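Local atomic coordinates of cycloalternan-forming enzyme (Listeria monocytogenes serovar 1/2a, PDB entry 5F7U), a protein that belongs to glycoside hydrolase family 31 and binds glycans, joining a TIM-barrel domain to beta-rich domains and a carbohydrate-binding module. Residues N715-Y727 with R734-L747. The protein carries 1 engineered substitution. Residues are numbered along the deposited sequence; the frame is centred on the assembly and turned at random.
Sequences NGKSMMRQMAMDY and RDLDEQYMFGDDLL
A bend at chi3 (-51°) turns the guanidinium of Arg721 back toward Gly743, and an extended chain, with CG anti to the backbone N (chi1 177°), lays Met720 over the ring of Tyr740. Arginine suits its place because five N-H groups spread in one plane: NH1 and NH2 converge end-on on Gly743 O, each 2.9 Å away and from the same face of that carbonyl, NH2 also reaches Ser718 O, and NE with NH1 grips the Asp726 carboxylate side-on. Lysine is long enough for two tasks: Lys717 CE lies 3.5 Å above the guanidinium plane, while NZ meets Asp744 OD1 from above the carboxylate plane at 2.8 Å in a salt bridge. Arg721 and Met741 form an antiparallel hydrogen-bonded pair; strand 720-721 is outermost, within this chain, in the antiparallel sheet of the family 31 C-terminal domain. On the sheet face that Met720 shares with Phe742, opposite Arg721 and Met741, Met720 SD sits 3.7 Å from the Tyr740 ring centroid, almost on the normal, a Met-aromatic contact; Tyr740 OH bonds to Phe654 O. Flexible, unbranched Met723 bends at chi2 and chi3, bringing CE against both Met741 SD and Leu747 CD1. Glutamine's amide offers acceptor and donor: Gln722 OE1 caps the following helical turn at Ala724 N, and NE2 donates almost straight (172°) to an in-plane lone pair of Leu736 O, which also accepts from the water bound to Met723 N.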
ATOM      1  N   ASN A 715     -10.778  -5.787   9.492  1.00 21.46           N
ATOM      2  CA  ASN A 715      -9.994  -7.018   9.598  1.00 21.23           C
ATOM      3  C   ASN A 715      -8.538  -6.912   9.175  1.00 20.08           C
ATOM      4  O   ASN A 715      -7.826  -7.922   9.124  1.00 19.97           O
ATOM      5  CB  ASN A 715     -10.706  -8.124   8.823  1.00 22.23           C
ATOM      6  CG  ASN A 715     -12.113  -8.354   9.340  1.00 24.22           C
ATOM      7  OD1 ASN A 715     -12.341  -8.412  10.552  1.00 26.09           O
ATOM      8  ND2 ASN A 715     -13.066  -8.440   8.431  1.00 25.05           N
ATOM      9  N   GLY A 716      -8.093  -5.693   8.890  1.00 18.80           N
ATOM     10  CA  GLY A 716      -6.688  -5.464   8.541  1.00 17.99           C
ATOM     11  C   GLY A 716      -6.210  -6.036   7.219  1.00 17.42           C
ATOM     12  O   GLY A 716      -4.994  -6.101   6.976  1.00 17.36           O
ATOM     13  N   LYS A 717      -7.140  -6.483   6.364  1.00 17.08           N
ATOM     14  CA  LYS A 717      -6.780  -7.026   5.060  1.00 16.73           C
ATOM     15  C   LYS A 717      -6.686  -5.890   4.044  1.00 15.50           C
ATOM     16  O   LYS A 717      -7.688  -5.267   3.710  1.00 15.22           O
ATOM     17  CB  LYS A 717      -7.801  -8.045   4.589  1.00 18.06           C
ATOM     18  CG  LYS A 717      -7.355  -8.827   3.366  1.00 19.44           C
ATOM     19  CD  LYS A 717      -8.012 -10.181   3.417  1.00 21.97           C
ATOM     20  CE  LYS A 717      -7.759 -10.932   2.151  1.00 22.14           C
ATOM     21  NZ  LYS A 717      -8.720 -12.065   2.193  1.00 23.53           N
ATOM     22  N   SER A 718      -5.476  -5.618   3.557  1.00 14.40           N
ATOM     23  CA  SER A 718      -5.309  -4.536   2.584  1.00 13.40           C
ATOM     24  C   SER A 718      -6.032  -4.843   1.285  1.00 12.96           C
ATOM     25  O   SER A 718      -6.235  -6.007   0.940  1.00 12.73           O
ATOM     26  CB  SER A 718      -3.820  -4.285   2.324  1.00 13.20           C
ATOM     27  OG  SER A 718      -3.228  -3.800   3.528  1.00 13.44           O
ATOM     28  N   MET A 719      -6.417  -3.786   0.565  1.00 12.78           N
ATOM     29  CA  MET A 719      -7.184  -3.932  -0.675  1.00 12.74           C
ATOM     30  C   MET A 719      -6.371  -4.532  -1.820  1.00 13.04           C
ATOM     31  O   MET A 719      -6.872  -5.370  -2.579  1.00 13.21           O
ATOM     32  CB  MET A 719      -7.763  -2.586  -1.092  1.00 12.63           C
ATOM     33  CG  MET A 719      -8.914  -2.170  -0.187  1.00 12.81           C
ATOM     34  SD  MET A 719      -9.343  -0.446  -0.420  1.00 13.07           S
ATOM     35  CE  MET A 719     -10.306  -0.556  -1.916  1.00 12.91           C
ATOM     36  N   MET A 720      -5.114  -4.101  -1.931  1.00 12.88           N
ATOM     37  CA  MET A 720      -4.248  -4.572  -3.000  1.00 12.92           C
ATOM     38  C   MET A 720      -3.074  -5.258  -2.344  1.00 12.37           C
ATOM     39  O   MET A 720      -2.416  -4.629  -1.523  1.00 12.90           O
ATOM     40  CB  MET A 720      -3.765  -3.367  -3.814  1.00 13.91           C
ATOM     41  CG  MET A 720      -2.796  -3.735  -4.918  1.00 14.95           C
ATOM     42  SD  MET A 720      -2.229  -2.328  -5.908  1.00 16.99           S
ATOM     43  CE  MET A 720      -1.527  -1.341  -4.599  1.00 14.94           C
ATOM     44  N   ARG A 721      -2.812  -6.530  -2.673  1.00 11.64           N
ATOM     45  CA  ARG A 721      -1.793  -7.298  -1.937  1.00 11.40           C
ATOM     46  C   ARG A 721      -0.825  -8.038  -2.853  1.00 11.15           C
ATOM     47  O   ARG A 721      -1.222  -8.628  -3.850  1.00 10.65           O
ATOM     48  CB  ARG A 721      -2.459  -8.327  -0.988  1.00 11.85           C
ATOM     49  CG  ARG A 721      -3.391  -7.715   0.049  1.00 11.87           C
ATOM     50  CD  ARG A 721      -4.107  -8.725   0.961  1.00 12.07           C
ATOM     51  NE  ARG A 721      -4.778  -9.799   0.207  1.00 12.14           N
ATOM     52  CZ  ARG A 721      -5.841  -9.631  -0.582  1.00 12.27           C
ATOM     53  NH1 ARG A 721      -6.361 -10.678  -1.237  1.00 12.46           N
ATOM     54  NH2 ARG A 721      -6.406  -8.426  -0.710  1.00 12.50           N
ATOM     55  N   GLN A 722       0.441  -8.045  -2.450  1.00 11.09           N
ATOM     56  CA  GLN A 722       1.489  -8.799  -3.146  1.00 11.42           C
ATOM     57  C   GLN A 722       1.118 -10.291  -2.972  1.00 11.67           C
ATOM     58  O   GLN A 722       0.512 -10.678  -1.939  1.00 11.68           O
ATOM     59  CB  GLN A 722       2.824  -8.454  -2.474  1.00 11.82           C
ATOM     60  CG  GLN A 722       4.091  -8.829  -3.257  1.00 11.78           C
ATOM     61  CD  GLN A 722       4.442 -10.306  -3.087  1.00 12.15           C
ATOM     62  OE1 GLN A 722       4.166 -10.893  -2.051  1.00 12.62           O
ATOM     63  NE2 GLN A 722       5.032 -10.913  -4.114  1.00 12.25           N
ATOM     64  N   MET A 723       1.478 -11.132  -3.949  1.00 11.78           N
ATOM     65  CA  MET A 723       0.944 -12.508  -3.985  1.00 12.43           C
ATOM     66  C   MET A 723       1.269 -13.349  -2.756  1.00 12.68           C
ATOM     67  O   MET A 723       0.451 -14.162  -2.322  1.00 12.92           O
ATOM     68  CB  MET A 723       1.390 -13.251  -5.254  1.00 12.89           C
ATOM     69  CG  MET A 723       0.914 -12.650  -6.583  1.00 13.07           C
ATOM     70  SD  MET A 723      -0.862 -12.483  -6.787  1.00 13.88           S
ATOM     71  CE  MET A 723      -1.377 -14.199  -6.625  1.00 13.73           C
ATOM     72  N   ALA A 724       2.450 -13.128  -2.178  1.00 12.89           N
ATOM     73  CA  ALA A 724       2.900 -13.901  -1.015  1.00 13.22           C
ATOM     74  C   ALA A 724       2.114 -13.564   0.266  1.00 13.55           C
ATOM     75  O   ALA A 724       2.212 -14.279   1.265  1.00 13.97           O
ATOM     76  CB  ALA A 724       4.413 -13.737  -0.796  1.00 13.56           C
ATOM     77  N   MET A 725       1.326 -12.484   0.247  1.00 13.28           N
ATOM     78  CA  MET A 725       0.433 -12.208   1.384  1.00 13.83           C
ATOM     79  C   MET A 725      -0.697 -13.214   1.449  1.00 14.00           C
ATOM     80  O   MET A 725      -1.192 -13.506   2.541  1.00 14.64           O
ATOM     81  CB  MET A 725      -0.167 -10.796   1.319  1.00 13.84           C
ATOM     82  CG  MET A 725       0.835  -9.660   1.443  1.00 14.53           C
ATOM     83  SD  MET A 725       1.897  -9.713   2.889  1.00 15.71           S
ATOM     84  CE  MET A 725       0.717  -9.425   4.198  1.00 15.79           C
ATOM     85  N   ASP A 726      -1.135 -13.732   0.302  1.00 13.30           N
ATOM     86  CA  ASP A 726      -2.188 -14.758   0.301  1.00 13.70           C
ATOM     87  C   ASP A 726      -1.639 -16.177   0.149  1.00 14.03           C
ATOM     88  O   ASP A 726      -2.324 -17.178   0.509  1.00 14.00           O
ATOM     89  CB  ASP A 726      -3.217 -14.490  -0.810  1.00 13.80           C
ATOM     90  CG  ASP A 726      -4.116 -13.291  -0.533  1.00 14.13           C
ATOM     91  OD1 ASP A 726      -3.857 -12.498   0.394  1.00 14.47           O
ATOM     92  OD2 ASP A 726      -5.113 -13.150  -1.275  1.00 14.46           O
ATOM     93  N   TYR A 727      -0.426 -16.282  -0.393  1.00 13.96           N
ATOM     94  CA  TYR A 727       0.179 -17.595  -0.731  1.00 14.63           C
ATOM     95  C   TYR A 727       1.636 -17.663  -0.261  1.00 14.76           C
ATOM     96  O   TYR A 727       2.550 -17.766  -1.085  1.00 14.63           O
ATOM     97  CB  TYR A 727       0.063 -17.876  -2.238  1.00 14.81           C
ATOM     98  CG  TYR A 727      -1.341 -17.769  -2.755  1.00 15.05           C
ATOM     99  CD1 TYR A 727      -2.232 -18.848  -2.666  1.00 15.57           C
ATOM    100  CD2 TYR A 727      -1.804 -16.571  -3.294  1.00 15.10           C
ATOM    101  CE1 TYR A 727      -3.542 -18.727  -3.122  1.00 16.11           C
ATOM    102  CE2 TYR A 727      -3.104 -16.451  -3.767  1.00 15.44           C
ATOM    103  CZ  TYR A 727      -3.965 -17.528  -3.664  1.00 15.72           C
ATOM    104  OH  TYR A 727      -5.264 -17.376  -4.128  1.00 16.71           O
ATOM    105  N   ARG A 734       6.871 -15.478  -4.411  1.00 15.45           N
ATOM    106  CA  ARG A 734       7.718 -14.766  -3.439  1.00 16.10           C
ATOM    107  C   ARG A 734       8.178 -13.381  -3.899  1.00 16.18           C
ATOM    108  O   ARG A 734       8.202 -12.441  -3.097  1.00 15.85           O
ATOM    109  CB  ARG A 734       8.931 -15.619  -3.045  1.00 17.17           C
ATOM    110  CG  ARG A 734       8.565 -16.848  -2.207  1.00 18.53           C
ATOM    111  CD  ARG A 734       8.230 -16.403  -0.785  1.00 19.59           C
ATOM    112  NE  ARG A 734       7.806 -17.493   0.086  1.00 21.19           N
ATOM    113  CZ  ARG A 734       8.625 -18.193   0.871  1.00 22.22           C
ATOM    114  NH1 ARG A 734       9.943 -17.945   0.898  1.00 23.09           N
ATOM    115  NH2 ARG A 734       8.119 -19.146   1.655  1.00 23.29           N
ATOM    116  N   ASP A 735       8.527 -13.251  -5.178  1.00 16.29           N
ATOM    117  CA  ASP A 735       9.165 -12.017  -5.626  1.00 17.35           C
ATOM    118  C   ASP A 735       8.320 -11.206  -6.613  1.00 16.03           C
ATOM    119  O   ASP A 735       8.769 -10.164  -7.108  1.00 15.86           O
ATOM    120  CB  ASP A 735      10.540 -12.325  -6.247  1.00 19.49           C
ATOM    121  CG  ASP A 735      11.513 -12.970  -5.260  1.00 22.26           C
ATOM    122  OD1 ASP A 735      11.652 -12.511  -4.111  1.00 24.50           O
ATOM    123  OD2 ASP A 735      12.180 -13.930  -5.655  1.00 24.60           O
ATOM    124  N   LEU A 736       7.108 -11.679  -6.884  1.00 14.62           N
ATOM    125  CA  LEU A 736       6.270 -11.085  -7.923  1.00 14.07           C
ATOM    126  C   LEU A 736       5.901  -9.646  -7.602  1.00 13.46           C
ATOM    127  O   LEU A 736       5.381  -9.361  -6.518  1.00 13.39           O
ATOM    128  CB  LEU A 736       4.999 -11.914  -8.117  1.00 13.75           C
ATOM    129  CG  LEU A 736       5.222 -13.373  -8.539  1.00 14.26           C
ATOM    130  CD1 LEU A 736       3.843 -14.041  -8.581  1.00 14.03           C
ATOM    131  CD2 LEU A 736       5.920 -13.501  -9.886  1.00 14.30           C
ATOM    132  N   ASP A 737       6.182  -8.756  -8.553  1.00 13.16           N
ATOM    133  CA  ASP A 737       5.900  -7.334  -8.350  1.00 13.02           C
ATOM    134  C   ASP A 737       5.155  -6.704  -9.515  1.00 12.61           C
ATOM    135  O   ASP A 737       5.056  -5.476  -9.593  1.00 12.49           O
ATOM    136  CB  ASP A 737       7.204  -6.579  -8.028  1.00 13.83           C
ATOM    137  CG  ASP A 737       8.256  -6.728  -9.104  1.00 14.90           C
ATOM    138  OD1 ASP A 737       7.982  -7.319 -10.188  1.00 14.71           O
ATOM    139  OD2 ASP A 737       9.403  -6.310  -8.834  1.00 15.96           O
ATOM    140  N   GLU A 738       4.630  -7.537 -10.426  1.00 12.40           N
ATOM    141  CA  GLU A 738       3.887  -7.051 -11.584  1.00 12.45           C
ATOM    142  C   GLU A 738       2.503  -7.687 -11.684  1.00 12.27           C
ATOM    143  O   GLU A 738       1.870  -7.704 -12.751  1.00 12.52           O
ATOM    144  CB  GLU A 738       4.694  -7.222 -12.885  1.00 13.01           C
ATOM    145  CG  GLU A 738       6.087  -6.607 -12.825  1.00 13.87           C
ATOM    146  CD  GLU A 738       6.846  -6.627 -14.152  1.00 14.83           C
ATOM    147  OE1 GLU A 738       6.326  -7.141 -15.167  1.00 15.14           O
ATOM    148  OE2 GLU A 738       7.974  -6.067 -14.184  1.00 15.71           O
ATOM    149  N   GLN A 739       2.026  -8.185 -10.549  1.00 11.83           N
ATOM    150  CA  GLN A 739       0.641  -8.640 -10.405  1.00 11.82           C
ATOM    151  C   GLN A 739       0.301  -8.564  -8.929  1.00 11.53           C
ATOM    152  O   GLN A 739       1.203  -8.438  -8.086  1.00 11.89           O
ATOM    153  CB  GLN A 739       0.457 -10.072 -10.913  1.00 12.04           C
ATOM    154  CG  GLN A 739       1.212 -11.132 -10.101  1.00 12.25           C
ATOM    155  CD  GLN A 739       1.038 -12.516 -10.703  1.00 12.82           C
ATOM    156  OE1 GLN A 739       1.595 -12.817 -11.748  1.00 13.35           O
ATOM    157  NE2 GLN A 739       0.265 -13.359 -10.032  1.00 12.65           N
ATOM    158  N   TYR A 740      -0.982  -8.680  -8.609  1.00 11.47           N
ATOM    159  CA  TYR A 740      -1.404  -8.594  -7.213  1.00 11.39           C
ATOM    160  C   TYR A 740      -2.823  -9.061  -7.046  1.00 11.40           C
ATOM    161  O   TYR A 740      -3.559  -9.239  -8.035  1.00 11.53           O
ATOM    162  CB  TYR A 740      -1.291  -7.142  -6.712  1.00 11.34           C
ATOM    163  CG  TYR A 740      -1.975  -6.106  -7.568  1.00 11.69           C
ATOM    164  CD1 TYR A 740      -3.345  -5.800  -7.404  1.00 11.86           C
ATOM    165  CD2 TYR A 740      -1.247  -5.395  -8.546  1.00 11.91           C
ATOM    166  CE1 TYR A 740      -3.963  -4.814  -8.191  1.00 12.33           C
ATOM    167  CE2 TYR A 740      -1.861  -4.410  -9.331  1.00 12.17           C
ATOM    168  CZ  TYR A 740      -3.211  -4.128  -9.144  1.00 12.35           C
ATOM    169  OH  TYR A 740      -3.811  -3.141  -9.919  1.00 12.73           O
ATOM    170  N   MET A 741      -3.220  -9.264  -5.794  1.00 11.74           N
ATOM    171  CA  MET A 741      -4.622  -9.557  -5.490  1.00 12.22           C
ATOM    172  C   MET A 741      -5.323  -8.248  -5.181  1.00 12.28           C
ATOM    173  O   MET A 741      -4.735  -7.346  -4.561  1.00 12.31           O
ATOM    174  CB  MET A 741      -4.757 -10.492  -4.283  1.00 12.90           C
ATOM    175  CG  MET A 741      -4.168 -11.889  -4.478  1.00 13.36           C
ATOM    176  SD  MET A 741      -4.898 -12.813  -5.845  1.00 14.90           S
ATOM    177  CE  MET A 741      -6.612 -12.980  -5.340  1.00 14.74           C
ATOM    178  N   PHE A 742      -6.575  -8.142  -5.610  1.00 12.05           N
ATOM    179  CA  PHE A 742      -7.363  -6.929  -5.400  1.00 12.39           C
ATOM    180  C   PHE A 742      -8.688  -7.350  -4.794  1.00 12.88           C
ATOM    181  O   PHE A 742      -9.432  -8.124  -5.410  1.00 13.00           O
ATOM    182  CB  PHE A 742      -7.550  -6.196  -6.741  1.00 12.37           C
ATOM    183  CG  PHE A 742      -8.205  -4.850  -6.626  1.00 12.63           C
ATOM    184  CD1 PHE A 742      -7.703  -3.874  -5.760  1.00 12.67           C
ATOM    185  CD2 PHE A 742      -9.307  -4.546  -7.427  1.00 12.86           C
ATOM    186  CE1 PHE A 742      -8.308  -2.626  -5.669  1.00 12.95           C
ATOM    187  CE2 PHE A 742      -9.905  -3.288  -7.349  1.00 13.37           C
ATOM    188  CZ  PHE A 742      -9.403  -2.332  -6.480  1.00 13.23           C
ATOM    189  N   GLY A 743      -8.959  -6.882  -3.568  1.00 13.37           N
ATOM    190  CA  GLY A 743     -10.024  -7.496  -2.725  1.00 14.46           C
ATOM    191  C   GLY A 743      -9.654  -8.953  -2.441  1.00 15.43           C
ATOM    192  O   GLY A 743      -8.492  -9.323  -2.578  1.00 14.67           O
ATOM    193  N   ASP A 744     -10.630  -9.786  -2.076  1.00 16.61           N
ATOM    194  CA  ASP A 744     -10.316 -11.194  -1.736  1.00 18.07           C
ATOM    195  C   ASP A 744     -10.122 -12.047  -2.969  1.00 17.94           C
ATOM    196  O   ASP A 744      -9.451 -13.074  -2.893  1.00 18.33           O
ATOM    197  CB  ASP A 744     -11.467 -11.861  -0.951  1.00 20.79           C
ATOM    198  CG  ASP A 744     -11.812 -11.154   0.362  1.00 23.43           C
ATOM    199  OD1 ASP A 744     -10.902 -10.688   1.069  1.00 25.01           O
ATOM    200  OD2 ASP A 744     -13.025 -11.100   0.705  1.00 26.73           O
ATOM    201  N   ASP A 745     -10.751 -11.652  -4.080  1.00 17.72           N
ATOM    202  CA  ASP A 745     -11.031 -12.593  -5.172  1.00 18.43           C
ATOM    203  C   ASP A 745     -10.386 -12.354  -6.520  1.00 17.24           C
ATOM    204  O   ASP A 745     -10.404 -13.266  -7.353  1.00 17.73           O
ATOM    205  CB  ASP A 745     -12.527 -12.670  -5.407  1.00 20.10           C
ATOM    206  CG  ASP A 745     -13.265 -13.056  -4.176  1.00 22.20           C
ATOM    207  OD1 ASP A 745     -12.966 -14.131  -3.634  1.00 22.13           O
ATOM    208  OD2 ASP A 745     -14.134 -12.261  -3.752  1.00 24.89           O
ATOM    209  N   LEU A 746      -9.853 -11.154  -6.755  1.00 15.33           N
ATOM    210  CA  LEU A 746      -9.410 -10.797  -8.106  1.00 14.21           C
ATOM    211  C   LEU A 746      -7.914 -10.788  -8.163  1.00 13.86           C
ATOM    212  O   LEU A 746      -7.266 -10.190  -7.301  1.00 13.67           O
ATOM    213  CB  LEU A 746      -9.950  -9.439  -8.559  1.00 13.90           C
ATOM    214  CG  LEU A 746     -11.477  -9.296  -8.680  1.00 14.03           C
ATOM    215  CD1 LEU A 746     -11.825  -7.851  -9.057  1.00 13.93           C
ATOM    216  CD2 LEU A 746     -12.049 -10.305  -9.678  1.00 14.16           C
ATOM    217  N   LEU A 747      -7.381 -11.501  -9.156  1.00 13.32           N
ATOM    218  CA  LEU A 747      -5.954 -11.449  -9.437  1.00 12.94           C
ATOM    219  C   LEU A 747      -5.768 -10.506 -10.620  1.00 12.61           C
ATOM    220  O   LEU A 747      -6.311 -10.743 -11.727  1.00 13.09           O
ATOM    221  CB  LEU A 747      -5.397 -12.851  -9.712  1.00 12.72           C
ATOM    222  CG  LEU A 747      -3.862 -13.047  -9.788  1.00 12.79           C
ATOM    223  CD1 LEU A 747      -3.561 -14.539  -9.729  1.00 12.99           C
ATOM    224  CD2 LEU A 747      -3.214 -12.437 -11.035  1.00 13.16           C
TER
HETATM  225  O   HOH W   1      -7.883 -13.513  -0.300  1.00 32.58           O
HETATM  226  O   HOH W   2       2.617  -9.810  -6.186  1.00 13.15           O
HETATM  227  O   HOH W   3       5.242 -16.946  -1.460  1.00 20.01           O